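Long-range contacts in D-xylonate dehydratase (Caulobacter crescentus, PDB 5OYN), which catalyses the dehydration of D-xylonate to 2-dehydro-3-deoxy-D-arabinonate, and of D-gluconate with similar efficiency, using a [2Fe-2S] cluster and magnesium: residues A[17-25]-A[49-57]; A[147-155]-A[586-594]. One frame throughout, in Å; residues are numbered along the deposited sequence.

How the contacts relate
Both contacts are largely buried, lie on the same side of the chain's centre and also reach the second subunit, yet they join different parts of the fold. The centre of contact 1 lies about 34 Å from the chain centre, that of contact 2 about 21 Å. Contact 1 is local: the N-terminal 17-25 packs on the end of helix 47-51 and the turn leading into strand 56-61. Contact 2 brings the C-terminal tail, 586-594, to the end of helix 141-151, which leads into strand 155-159 of the same parallel sheet. Side chains, aromatic rings and a guanidinium, dominate contact 1; backbone hydrogen bonds dominate contact 2. Their centres are about 19 Å apart, and Arg19 packs against Ile153 and Ala592.

Contact 1: A[17-25]-A[49-57]; sequences RFRSRDWFD and ELRSGKPII
Phe18 lays one face of its ring on Pro55, whose CB stands 3.8 Å from the ring centroid and 7° off the normal, a CH-pi contact in which a flat aromatic matches a rigid pyrrolidine. With CG beside the backbone N (chi1 -60°), the ring lies alongside the proline, while Gly53 O meets its edge, 3.5 Å from Phe18 CE2. Were Phe18 cut back to an alanine, the CH-pi face on Pro55 CB would be lost and Tyr259 would probably lose its edge-to-face partner, leaving a gap between them. Arg21, bent at chi2 and chi3, brings its guanidinium flat over Gly53, Gly53 CA lying 3.2 Å above the guanidinium plane. Glycine suits the turn because, at this positive phi, a CB would crowd the preceding carbonyl O; Arg21 NH2 gives Lys54 O a weak hydrogen bond. Phe24 slants across Leu50, its CE2 3.4 Å from Leu50 CD2, and turns its edge to Ile56 CG1. Ser20 is small enough to set CB 3.6 Å from Ile56 CG1, while its hydroxyl hydrogen-bonds to Asp129. The arrangement is an N-terminal helical turn packed over the helix-to-strand connection that enters the parallel sheet through strand 56-61.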
ATOM      1  N   ARG A  17      29.986   2.983 -16.014  1.00 76.73           N
ATOM      2  CA  ARG A  17      29.268   4.247 -16.140  1.00 81.04           C
ATOM      3  C   ARG A  17      27.971   3.933 -16.871  1.00 80.19           C
ATOM      4  O   ARG A  17      27.951   3.775 -18.099  1.00 72.28           O
ATOM      5  CB  ARG A  17      30.094   5.308 -16.862  1.00 79.52           C
ATOM      6  CG  ARG A  17      29.242   6.424 -17.492  1.00 79.35           C
ATOM      7  CD  ARG A  17      29.993   7.726 -17.663  1.00 73.53           C
ATOM      8  NE  ARG A  17      30.088   8.449 -16.401  1.00 77.99           N
ATOM      9  CZ  ARG A  17      29.693   9.709 -16.243  1.00 84.77           C
ATOM     10  NH1 ARG A  17      29.181  10.377 -17.273  1.00 83.48           N
ATOM     11  NH2 ARG A  17      29.812  10.305 -15.061  1.00 82.53           N
ATOM     12  N   PHE A  18      26.891   3.813 -16.104  1.00 71.79           N
ATOM     13  CA  PHE A  18      25.588   3.520 -16.667  1.00 67.17           C
ATOM     14  C   PHE A  18      25.003   4.765 -17.334  1.00 66.56           C
ATOM     15  O   PHE A  18      25.365   5.897 -17.013  1.00 69.91           O
ATOM     16  CB  PHE A  18      24.672   3.010 -15.570  1.00 62.82           C
ATOM     17  CG  PHE A  18      25.164   1.764 -14.895  1.00 61.03           C
ATOM     18  CD1 PHE A  18      24.988   0.525 -15.487  1.00 58.54           C
ATOM     19  CD2 PHE A  18      25.768   1.825 -13.651  1.00 62.38           C
ATOM     20  CE1 PHE A  18      25.421  -0.631 -14.859  1.00 57.35           C
ATOM     21  CE2 PHE A  18      26.204   0.672 -13.017  1.00 64.25           C
ATOM     22  CZ  PHE A  18      26.036  -0.560 -13.629  1.00 63.26           C
ATOM     23  N   ARG A  19      24.089   4.552 -18.283  1.00 62.48           N
ATOM     24  CA  ARG A  19      23.485   5.703 -18.955  1.00 61.54           C
ATOM     25  C   ARG A  19      22.773   6.621 -17.970  1.00 67.98           C
ATOM     26  O   ARG A  19      22.606   7.817 -18.244  1.00 68.53           O
ATOM     27  CB  ARG A  19      22.507   5.244 -20.027  1.00 57.82           C
ATOM     28  CG  ARG A  19      21.819   3.977 -19.657  1.00 57.85           C
ATOM     29  CD  ARG A  19      21.041   3.440 -20.815  1.00 62.45           C
ATOM     30  NE  ARG A  19      19.739   4.078 -20.961  1.00 64.87           N
ATOM     31  CZ  ARG A  19      19.437   4.918 -21.939  1.00 66.47           C
ATOM     32  NH1 ARG A  19      20.366   5.232 -22.841  1.00 80.91           N
ATOM     33  NH2 ARG A  19      18.218   5.440 -22.017  1.00 59.86           N
ATOM     34  N   SER A  20      22.322   6.079 -16.832  1.00 69.06           N
ATOM     35  CA  SER A  20      21.775   6.929 -15.782  1.00 67.24           C
ATOM     36  C   SER A  20      22.737   8.061 -15.451  1.00 70.55           C
ATOM     37  O   SER A  20      22.319   9.216 -15.310  1.00 70.36           O
ATOM     38  CB  SER A  20      21.459   6.100 -14.533  1.00 64.95           C
ATOM     39  OG  SER A  20      22.444   5.112 -14.275  1.00 63.79           O
ATOM     40  N   ARG A  21      24.039   7.757 -15.372  1.00 71.52           N
ATOM     41  CA  ARG A  21      25.035   8.769 -15.037  1.00 71.26           C
ATOM     42  C   ARG A  21      25.017   9.952 -15.992  1.00 69.79           C
ATOM     43  O   ARG A  21      25.479  11.029 -15.620  1.00 71.41           O
ATOM     44  CB  ARG A  21      26.435   8.156 -15.002  1.00 71.66           C
ATOM     45  CG  ARG A  21      26.596   7.018 -13.992  1.00 77.89           C
ATOM     46  CD  ARG A  21      26.423   7.512 -12.550  1.00 85.23           C
ATOM     47  NE  ARG A  21      25.255   6.920 -11.881  1.00 90.86           N
ATOM     48  CZ  ARG A  21      24.843   7.243 -10.653  1.00 85.53           C
ATOM     49  NH1 ARG A  21      25.513   8.149  -9.948  1.00 86.52           N
ATOM     50  NH2 ARG A  21      23.778   6.647 -10.118  1.00 82.95           N
ATOM     51  N   ASP A  22      24.481   9.801 -17.202  1.00 71.81           N
ATOM     52  CA  ASP A  22      24.404  10.971 -18.066  1.00 73.53           C
ATOM     53  C   ASP A  22      23.359  11.977 -17.592  1.00 76.29           C
ATOM     54  O   ASP A  22      23.381  13.134 -18.029  1.00 73.66           O
ATOM     55  CB  ASP A  22      24.122  10.566 -19.506  1.00 68.15           C
ATOM     56  CG  ASP A  22      24.270  11.738 -20.468  1.00 80.13           C
ATOM     57  OD1 ASP A  22      25.416  12.211 -20.677  1.00 75.34           O
ATOM     58  OD2 ASP A  22      23.232  12.206 -20.991  1.00 81.87           O
ATOM     59  N   TRP A  23      22.442  11.567 -16.716  1.00 78.33           N
ATOM     60  CA  TRP A  23      21.512  12.498 -16.091  1.00 71.62           C
ATOM     61  C   TRP A  23      22.065  13.022 -14.772  1.00 73.81           C
ATOM     62  O   TRP A  23      22.034  14.230 -14.513  1.00 77.41           O
ATOM     63  CB  TRP A  23      20.164  11.826 -15.827  1.00 69.11           C
ATOM     64  CG  TRP A  23      19.202  11.734 -16.967  1.00 64.37           C
ATOM     65  CD1 TRP A  23      18.079  12.485 -17.146  1.00 65.96           C
ATOM     66  CD2 TRP A  23      19.227  10.789 -18.040  1.00 61.43           C
ATOM     67  NE1 TRP A  23      17.421  12.090 -18.283  1.00 64.23           N
ATOM     68  CE2 TRP A  23      18.105  11.050 -18.852  1.00 60.61           C
ATOM     69  CE3 TRP A  23      20.097   9.756 -18.404  1.00 68.28           C
ATOM     70  CZ2 TRP A  23      17.830  10.319 -20.006  1.00 61.92           C
ATOM     71  CZ3 TRP A  23      19.817   9.023 -19.561  1.00 65.53           C
ATOM     72  CH2 TRP A  23      18.694   9.310 -20.341  1.00 61.23           C
ATOM     73  N   PHE A  24      22.587  12.120 -13.942  1.00 70.68           N
ATOM     74  CA  PHE A  24      22.875  12.399 -12.545  1.00 71.66           C
ATOM     75  C   PHE A  24      24.328  12.768 -12.282  1.00 79.10           C
ATOM     76  O   PHE A  24      24.640  13.236 -11.179  1.00 87.71           O
ATOM     77  CB  PHE A  24      22.486  11.187 -11.687  1.00 77.02           C
ATOM     78  CG  PHE A  24      21.015  10.846 -11.747  1.00 77.35           C
ATOM     79  CD1 PHE A  24      20.065  11.835 -11.984  1.00 74.70           C
ATOM     80  CD2 PHE A  24      20.585   9.537 -11.564  1.00 72.24           C
ATOM     81  CE1 PHE A  24      18.720  11.522 -12.040  1.00 73.21           C
ATOM     82  CE2 PHE A  24      19.234   9.216 -11.621  1.00 70.64           C
ATOM     83  CZ  PHE A  24      18.302  10.208 -11.859  1.00 71.40           C
ATOM     84  N   ASP A  25      25.219  12.576 -13.251  1.00 78.72           N
ATOM     85  CA  ASP A  25      26.614  12.985 -13.111  1.00 75.55           C
ATOM     86  C   ASP A  25      27.161  13.391 -14.480  1.00 79.62           C
ATOM     87  O   ASP A  25      28.208  12.918 -14.928  1.00 82.69           O
ATOM     88  CB  ASP A  25      27.444  11.874 -12.466  1.00 77.89           C
ATOM     89  CG  ASP A  25      28.872  12.301 -12.194  1.00 87.20           C
ATOM     90  OD1 ASP A  25      29.073  13.349 -11.540  1.00 87.57           O
ATOM     91  OD2 ASP A  25      29.794  11.584 -12.638  1.00 92.35           O
ATOM     92  N   GLU A  49      21.892   7.992  -2.915  1.00 72.10           N
ATOM     93  CA  GLU A  49      21.339   6.921  -3.735  1.00 68.08           C
ATOM     94  C   GLU A  49      21.532   7.213  -5.213  1.00 68.01           C
ATOM     95  O   GLU A  49      22.063   6.380  -5.955  1.00 79.91           O
ATOM     96  CB  GLU A  49      19.859   6.733  -3.428  1.00 66.28           C
ATOM     97  CG  GLU A  49      19.586   5.924  -2.184  1.00 67.25           C
ATOM     98  CD  GLU A  49      18.166   6.096  -1.715  1.00 64.48           C
ATOM     99  OE1 GLU A  49      17.830   7.220  -1.282  1.00 60.10           O
ATOM    100  OE2 GLU A  49      17.386   5.117  -1.798  1.00 65.87           O
ATOM    101  N   LEU A  50      21.113   8.392  -5.656  1.00 68.99           N
ATOM    102  CA  LEU A  50      21.128   8.710  -7.077  1.00 72.41           C
ATOM    103  C   LEU A  50      22.513   9.074  -7.602  1.00 75.97           C
ATOM    104  O   LEU A  50      22.678   9.198  -8.820  1.00 76.07           O
ATOM    105  CB  LEU A  50      20.153   9.856  -7.364  1.00 71.14           C
ATOM    106  CG  LEU A  50      18.667   9.534  -7.193  1.00 71.23           C
ATOM    107  CD1 LEU A  50      17.841  10.803  -6.962  1.00 68.74           C
ATOM    108  CD2 LEU A  50      18.146   8.761  -8.395  1.00 65.50           C
ATOM    109  N   ARG A  51      23.506   9.237  -6.730  1.00 76.40           N
ATOM    110  CA  ARG A  51      24.815   9.726  -7.147  1.00 80.68           C
ATOM    111  C   ARG A  51      25.950   8.766  -6.816  1.00 79.21           C
ATOM    112  O   ARG A  51      27.120   9.122  -6.989  1.00 82.66           O
ATOM    113  CB  ARG A  51      25.089  11.095  -6.514  1.00 85.19           C
ATOM    114  CG  ARG A  51      24.112  12.185  -6.941  1.00 81.46           C
ATOM    115  CD  ARG A  51      24.848  13.479  -7.246  1.00 88.34           C
ATOM    116  NE  ARG A  51      25.387  14.088  -6.032  1.00 95.32           N
ATOM    117  CZ  ARG A  51      26.251  15.099  -6.020  1.00 99.37           C
ATOM    118  NH1 ARG A  51      26.680  15.616  -7.162  1.00 97.27           N
ATOM    119  NH2 ARG A  51      26.686  15.592  -4.869  1.00103.92           N
ATOM    120  N   SER A  52      25.643   7.565  -6.347  1.00 77.29           N
ATOM    121  CA  SER A  52      26.668   6.600  -5.987  1.00 76.55           C
ATOM    122  C   SER A  52      27.033   5.666  -7.132  1.00 78.47           C
ATOM    123  O   SER A  52      27.852   4.759  -6.941  1.00 78.88           O
ATOM    124  CB  SER A  52      26.202   5.771  -4.791  1.00 78.65           C
ATOM    125  OG  SER A  52      25.087   4.976  -5.167  1.00 81.52           O
ATOM    126  N   GLY A  53      26.443   5.846  -8.308  1.00 76.08           N
ATOM    127  CA  GLY A  53      26.785   4.998  -9.425  1.00 71.75           C
ATOM    128  C   GLY A  53      26.148   3.628  -9.432  1.00 71.18           C
ATOM    129  O   GLY A  53      26.541   2.793 -10.255  1.00 74.44           O
ATOM    130  N   LYS A  54      25.192   3.354  -8.543  1.00 71.08           N
ATOM    131  CA  LYS A  54      24.399   2.144  -8.687  1.00 63.32           C
ATOM    132  C   LYS A  54      23.498   2.271  -9.918  1.00 63.00           C
ATOM    133  O   LYS A  54      23.176   3.385 -10.349  1.00 60.99           O
ATOM    134  CB  LYS A  54      23.549   1.897  -7.443  1.00 59.64           C
ATOM    135  CG  LYS A  54      24.298   1.804  -6.126  1.00 63.15           C
ATOM    136  CD  LYS A  54      23.359   1.266  -5.031  1.00 58.08           C
ATOM    137  CE  LYS A  54      23.953   1.338  -3.634  1.00 60.58           C
ATOM    138  NZ  LYS A  54      23.509   2.557  -2.862  1.00 78.60           N
ATOM    139  N   PRO A  55      23.089   1.151 -10.518  1.00 62.19           N
ATOM    140  CA  PRO A  55      22.204   1.245 -11.685  1.00 63.41           C
ATOM    141  C   PRO A  55      20.750   1.470 -11.290  1.00 61.02           C
ATOM    142  O   PRO A  55      20.236   0.889 -10.327  1.00 56.32           O
ATOM    143  CB  PRO A  55      22.391  -0.103 -12.390  1.00 52.64           C
ATOM    144  CG  PRO A  55      22.780  -1.042 -11.296  1.00 57.56           C
ATOM    145  CD  PRO A  55      23.438  -0.244 -10.190  1.00 56.65           C
ATOM    146  N   ILE A  56      20.096   2.353 -12.036  1.00 61.07           N
ATOM    147  CA  ILE A  56      18.663   2.574 -11.894  1.00 59.00           C
ATOM    148  C   ILE A  56      17.964   1.415 -12.586  1.00 58.47           C
ATOM    149  O   ILE A  56      18.053   1.274 -13.809  1.00 57.82           O
ATOM    150  CB  ILE A  56      18.230   3.911 -12.503  1.00 57.95           C
ATOM    151  CG1 ILE A  56      19.082   5.068 -11.972  1.00 59.85           C
ATOM    152  CG2 ILE A  56      16.769   4.141 -12.223  1.00 59.38           C
ATOM    153  CD1 ILE A  56      19.318   5.053 -10.461  1.00 61.48           C
ATOM    154  N   ILE A  57      17.267   0.585 -11.812  1.00 58.96           N
ATOM    155  CA  ILE A  57      16.522  -0.550 -12.344  1.00 58.73           C
ATOM    156  C   ILE A  57      15.062  -0.143 -12.510  1.00 51.50           C
ATOM    157  O   ILE A  57      14.349   0.053 -11.528  1.00 51.25           O
ATOM    158  CB  ILE A  57      16.644  -1.785 -11.444  1.00 54.52           C
ATOM    159  CG1 ILE A  57      18.106  -2.017 -11.049  1.00 49.25           C
ATOM    160  CG2 ILE A  57      16.059  -3.000 -12.165  1.00 50.90           C
ATOM    161  CD1 ILE A  57      18.932  -2.643 -12.152  1.00 53.75           C
TER

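Contact 2: A[147-155]-A[586-594]; sequences AATTVNIPA and VKYQDLAAK
The last turn of helix 141-151 offers two successive carbonyls to two successive amides of the tail: Leu591 N hydrogen-bonds to Thr150 O (3.0 Å) almost straight, at 174°, and Ala592 N to Val151 O (2.9 Å), on a lone pair in the carbonyl plane. At this helix end the carbonyls need donors from beyond the helix, and the start of the 3-10 segment 591-593 supplies them. Thr150 and Leu591 lie side by side and point the same way. The threonine CG2, anti to the backbone N (chi1 -66°, measured to OG1), packs 3.8 Å from Leu591 CD1, leaving OG1 to hydrogen-bond with Tyr116 OH; a beta-branched residue with one polar and one apolar arm thus serves both sides. Ala592 suits its place by being small: its CB reaches Ile153 CG2 at 3.7 Å and Val151 CG1 at 4.0 Å while its own amide stays close to the helix end. Asn152, with positive phi, leaves the helix and crosses Asp590. Its ND2 hydrogen-bonds to Asp590 OD1 at 3.3 Å, the acceptor lying in the amide plane but met from above the carboxylate, the two planes 79° apart. Asn152 OD1 meanwhile accepts from Leu265 N, so both ends of the amide are held, consistent with its modelled orientation. Leu591 also packs on Met562 of a second subunit. The chemistry implies a tail docked chiefly through its main chain on the C-terminal end of the helix, with one amide-carboxylate hydrogen bond and apolar contacts of Leu591 and Ala592 beside it.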
ATOM      1  N   ALA A 147       9.527  -4.197 -26.657  1.00 58.61           N
ATOM      2  CA  ALA A 147      10.013  -2.867 -26.313  1.00 53.39           C
ATOM      3  C   ALA A 147      11.415  -2.920 -25.730  1.00 54.11           C
ATOM      4  O   ALA A 147      12.260  -2.074 -26.050  1.00 52.94           O
ATOM      5  CB  ALA A 147       9.049  -2.198 -25.333  1.00 53.33           C
ATOM      6  N   ALA A 148      11.683  -3.890 -24.858  1.00 55.97           N
ATOM      7  CA  ALA A 148      13.011  -3.959 -24.264  1.00 54.29           C
ATOM      8  C   ALA A 148      14.087  -4.220 -25.316  1.00 59.00           C
ATOM      9  O   ALA A 148      15.209  -3.726 -25.174  1.00 60.37           O
ATOM     10  CB  ALA A 148      13.058  -5.029 -23.172  1.00 49.12           C
ATOM     11  N   THR A 149      13.779  -4.984 -26.379  1.00 56.12           N
ATOM     12  CA  THR A 149      14.850  -5.281 -27.325  1.00 60.74           C
ATOM     13  C   THR A 149      15.117  -4.102 -28.253  1.00 61.98           C
ATOM     14  O   THR A 149      16.281  -3.800 -28.540  1.00 64.97           O
ATOM     15  CB  THR A 149      14.560  -6.548 -28.140  1.00 62.68           C
ATOM     16  OG1 THR A 149      13.663  -6.245 -29.206  1.00 70.96           O
ATOM     17  CG2 THR A 149      13.964  -7.625 -27.291  1.00 58.30           C
ATOM     18  N   THR A 150      14.065  -3.423 -28.726  1.00 54.61           N
ATOM     19  CA  THR A 150      14.256  -2.212 -29.520  1.00 52.54           C
ATOM     20  C   THR A 150      15.218  -1.261 -28.831  1.00 59.73           C
ATOM     21  O   THR A 150      16.130  -0.711 -29.456  1.00 64.37           O
ATOM     22  CB  THR A 150      12.921  -1.511 -29.769  1.00 54.09           C
ATOM     23  OG1 THR A 150      12.086  -2.324 -30.603  1.00 64.15           O
ATOM     24  CG2 THR A 150      13.143  -0.178 -30.450  1.00 54.40           C
ATOM     25  N   VAL A 151      15.036  -1.062 -27.529  1.00 65.24           N
ATOM     26  CA  VAL A 151      15.947  -0.191 -26.800  1.00 62.75           C
ATOM     27  C   VAL A 151      17.225  -0.937 -26.455  1.00 67.05           C
ATOM     28  O   VAL A 151      18.325  -0.375 -26.531  1.00 73.04           O
ATOM     29  CB  VAL A 151      15.243   0.376 -25.560  1.00 59.84           C
ATOM     30  CG1 VAL A 151      16.237   1.091 -24.646  1.00 59.91           C
ATOM     31  CG2 VAL A 151      14.134   1.313 -26.003  1.00 60.42           C
ATOM     32  N   ASN A 152      17.103  -2.212 -26.099  1.00 60.79           N
ATOM     33  CA  ASN A 152      18.248  -3.087 -25.852  1.00 65.95           C
ATOM     34  C   ASN A 152      19.079  -2.588 -24.671  1.00 63.52           C
ATOM     35  O   ASN A 152      20.251  -2.238 -24.804  1.00 66.36           O
ATOM     36  CB  ASN A 152      19.118  -3.243 -27.108  1.00 64.69           C
ATOM     37  CG  ASN A 152      20.007  -4.474 -27.050  1.00 69.18           C
ATOM     38  OD1 ASN A 152      19.596  -5.528 -26.567  1.00 69.30           O
ATOM     39  ND2 ASN A 152      21.229  -4.348 -27.554  1.00 69.89           N
ATOM     40  N   ILE A 153      18.437  -2.554 -23.507  1.00 63.91           N
ATOM     41  CA  ILE A 153      19.154  -2.469 -22.233  1.00 61.24           C
ATOM     42  C   ILE A 153      18.903  -3.792 -21.519  1.00 57.08           C
ATOM     43  O   ILE A 153      17.908  -4.462 -21.829  1.00 56.92           O
ATOM     44  CB  ILE A 153      18.695  -1.266 -21.393  1.00 57.65           C
ATOM     45  CG1 ILE A 153      17.172  -1.212 -21.300  1.00 65.78           C
ATOM     46  CG2 ILE A 153      19.214   0.030 -21.965  1.00 55.73           C
ATOM     47  CD1 ILE A 153      16.674  -0.408 -20.093  1.00 57.95           C
ATOM     48  N   PRO A 154      19.760  -4.220 -20.591  1.00 53.87           N
ATOM     49  CA  PRO A 154      19.549  -5.530 -19.952  1.00 54.82           C
ATOM     50  C   PRO A 154      18.158  -5.635 -19.336  1.00 57.64           C
ATOM     51  O   PRO A 154      17.703  -4.739 -18.620  1.00 53.72           O
ATOM     52  CB  PRO A 154      20.653  -5.595 -18.892  1.00 59.39           C
ATOM     53  CG  PRO A 154      21.665  -4.574 -19.304  1.00 56.85           C
ATOM     54  CD  PRO A 154      20.939  -3.518 -20.057  1.00 52.52           C
ATOM     55  N   ALA A 155      17.472  -6.734 -19.653  1.00 64.10           N
ATOM     56  CA  ALA A 155      16.072  -6.942 -19.315  1.00 52.86           C
ATOM     57  C   ALA A 155      15.889  -8.328 -18.722  1.00 55.87           C
ATOM     58  O   ALA A 155      16.742  -9.203 -18.867  1.00 59.84           O
ATOM     59  CB  ALA A 155      15.176  -6.791 -20.542  1.00 48.31           C
ATOM     60  N   VAL A 586      10.082  -1.936 -36.931  1.00 66.41           N
ATOM     61  CA  VAL A 586      11.103  -2.985 -36.884  1.00 69.31           C
ATOM     62  C   VAL A 586      12.473  -2.430 -37.242  1.00 72.28           C
ATOM     63  O   VAL A 586      13.497  -2.865 -36.696  1.00 63.47           O
ATOM     64  CB  VAL A 586      10.707  -4.135 -37.829  1.00 72.95           C
ATOM     65  CG1 VAL A 586      11.647  -5.311 -37.658  1.00 74.67           C
ATOM     66  CG2 VAL A 586       9.263  -4.535 -37.590  1.00 74.02           C
ATOM     67  N   LYS A 587      12.503  -1.475 -38.177  1.00 77.85           N
ATOM     68  CA  LYS A 587      13.722  -0.778 -38.571  1.00 71.98           C
ATOM     69  C   LYS A 587      14.570  -0.335 -37.367  1.00 73.40           C
ATOM     70  O   LYS A 587      15.794  -0.500 -37.384  1.00 70.13           O
ATOM     71  CB  LYS A 587      13.308   0.403 -39.455  1.00 73.27           C
ATOM     72  CG  LYS A 587      14.360   1.424 -39.782  1.00 78.09           C
ATOM     73  CD  LYS A 587      13.683   2.755 -40.125  1.00 73.37           C
ATOM     74  CE  LYS A 587      12.298   2.569 -40.743  1.00 74.28           C
ATOM     75  NZ  LYS A 587      11.419   3.749 -40.492  1.00 72.36           N
ATOM     76  N   TYR A 588      13.944   0.203 -36.303  1.00 75.08           N
ATOM     77  CA  TYR A 588      14.691   0.787 -35.173  1.00 70.61           C
ATOM     78  C   TYR A 588      15.297  -0.290 -34.273  1.00 69.18           C
ATOM     79  O   TYR A 588      14.572  -1.118 -33.709  1.00 73.44           O
ATOM     80  CB  TYR A 588      13.783   1.703 -34.350  1.00 67.20           C
ATOM     81  CG  TYR A 588      13.252   2.854 -35.156  1.00 67.53           C
ATOM     82  CD1 TYR A 588      12.072   2.723 -35.875  1.00 67.45           C
ATOM     83  CD2 TYR A 588      13.947   4.066 -35.231  1.00 65.41           C
ATOM     84  CE1 TYR A 588      11.581   3.760 -36.641  1.00 69.98           C
ATOM     85  CE2 TYR A 588      13.463   5.119 -36.004  1.00 65.69           C
ATOM     86  CZ  TYR A 588      12.281   4.952 -36.709  1.00 67.34           C
ATOM     87  OH  TYR A 588      11.780   5.977 -37.472  1.00 66.67           O
ATOM     88  N   GLN A 589      16.620  -0.256 -34.097  1.00 65.72           N
ATOM     89  CA  GLN A 589      17.313  -1.299 -33.351  1.00 64.74           C
ATOM     90  C   GLN A 589      18.373  -0.693 -32.449  1.00 69.83           C
ATOM     91  O   GLN A 589      18.983   0.328 -32.781  1.00 73.44           O
ATOM     92  CB  GLN A 589      17.986  -2.322 -34.272  1.00 63.64           C
ATOM     93  CG  GLN A 589      17.055  -2.953 -35.279  1.00 69.15           C
ATOM     94  CD  GLN A 589      16.441  -4.244 -34.784  1.00 72.83           C
ATOM     95  OE1 GLN A 589      17.035  -4.960 -33.970  1.00 69.75           O
ATOM     96  NE2 GLN A 589      15.241  -4.556 -35.280  1.00 71.58           N
ATOM     97  N   ASP A 590      18.584  -1.348 -31.305  1.00 70.46           N
ATOM     98  CA  ASP A 590      19.628  -0.986 -30.343  1.00 71.76           C
ATOM     99  C   ASP A 590      19.648   0.520 -30.048  1.00 73.50           C
ATOM    100  O   ASP A 590      20.699   1.165 -30.035  1.00 72.66           O
ATOM    101  CB  ASP A 590      20.991  -1.477 -30.841  1.00 68.24           C
ATOM    102  CG  ASP A 590      22.085  -1.344 -29.791  1.00 76.66           C
ATOM    103  OD1 ASP A 590      21.747  -1.260 -28.591  1.00 81.40           O
ATOM    104  OD2 ASP A 590      23.283  -1.315 -30.161  1.00 79.66           O
ATOM    105  N   LEU A 591      18.462   1.088 -29.784  1.00 72.64           N
ATOM    106  CA  LEU A 591      18.362   2.535 -29.588  1.00 69.54           C
ATOM    107  C   LEU A 591      19.167   3.039 -28.392  1.00 71.30           C
ATOM    108  O   LEU A 591      19.495   4.229 -28.348  1.00 73.89           O
ATOM    109  CB  LEU A 591      16.906   2.973 -29.427  1.00 63.97           C
ATOM    110  CG  LEU A 591      15.855   2.483 -30.415  1.00 65.29           C
ATOM    111  CD1 LEU A 591      14.587   3.324 -30.305  1.00 63.21           C
ATOM    112  CD2 LEU A 591      16.391   2.513 -31.832  1.00 66.98           C
ATOM    113  N   ALA A 592      19.500   2.177 -27.428  1.00 69.65           N
ATOM    114  CA  ALA A 592      20.271   2.634 -26.272  1.00 77.55           C
ATOM    115  C   ALA A 592      21.727   2.904 -26.605  1.00 80.30           C
ATOM    116  O   ALA A 592      22.479   3.338 -25.725  1.00 81.67           O
ATOM    117  CB  ALA A 592      20.198   1.614 -25.135  1.00 70.92           C
ATOM    118  N   ALA A 593      22.144   2.634 -27.841  1.00 84.26           N
ATOM    119  CA  ALA A 593      23.514   2.931 -28.238  1.00 86.77           C
ATOM    120  C   ALA A 593      23.751   4.431 -28.356  1.00 86.94           C
ATOM    121  O   ALA A 593      24.848   4.909 -28.038  1.00 89.60           O
ATOM    122  CB  ALA A 593      23.838   2.236 -29.558  1.00 72.70           C
ATOM    123  N   LYS A 594      22.749   5.184 -28.806  1.00 79.84           N
ATOM    124  CA  LYS A 594      22.850   6.630 -28.931  1.00 86.23           C
ATOM    125  C   LYS A 594      22.057   7.299 -27.816  1.00 84.92           C
ATOM    126  O   LYS A 594      20.964   6.849 -27.459  1.00 87.77           O
ATOM    127  CB  LYS A 594      22.349   7.103 -30.300  1.00 83.45           C
ATOM    128  CG  LYS A 594      22.403   8.617 -30.499  1.00 90.57           C
ATOM    129  CD  LYS A 594      23.741   9.084 -31.081  1.00 92.18           C
ATOM    130  CE  LYS A 594      23.598  10.409 -31.829  1.00 92.41           C
ATOM    131  NZ  LYS A 594      22.409  11.205 -31.382  1.00 87.29           N
TER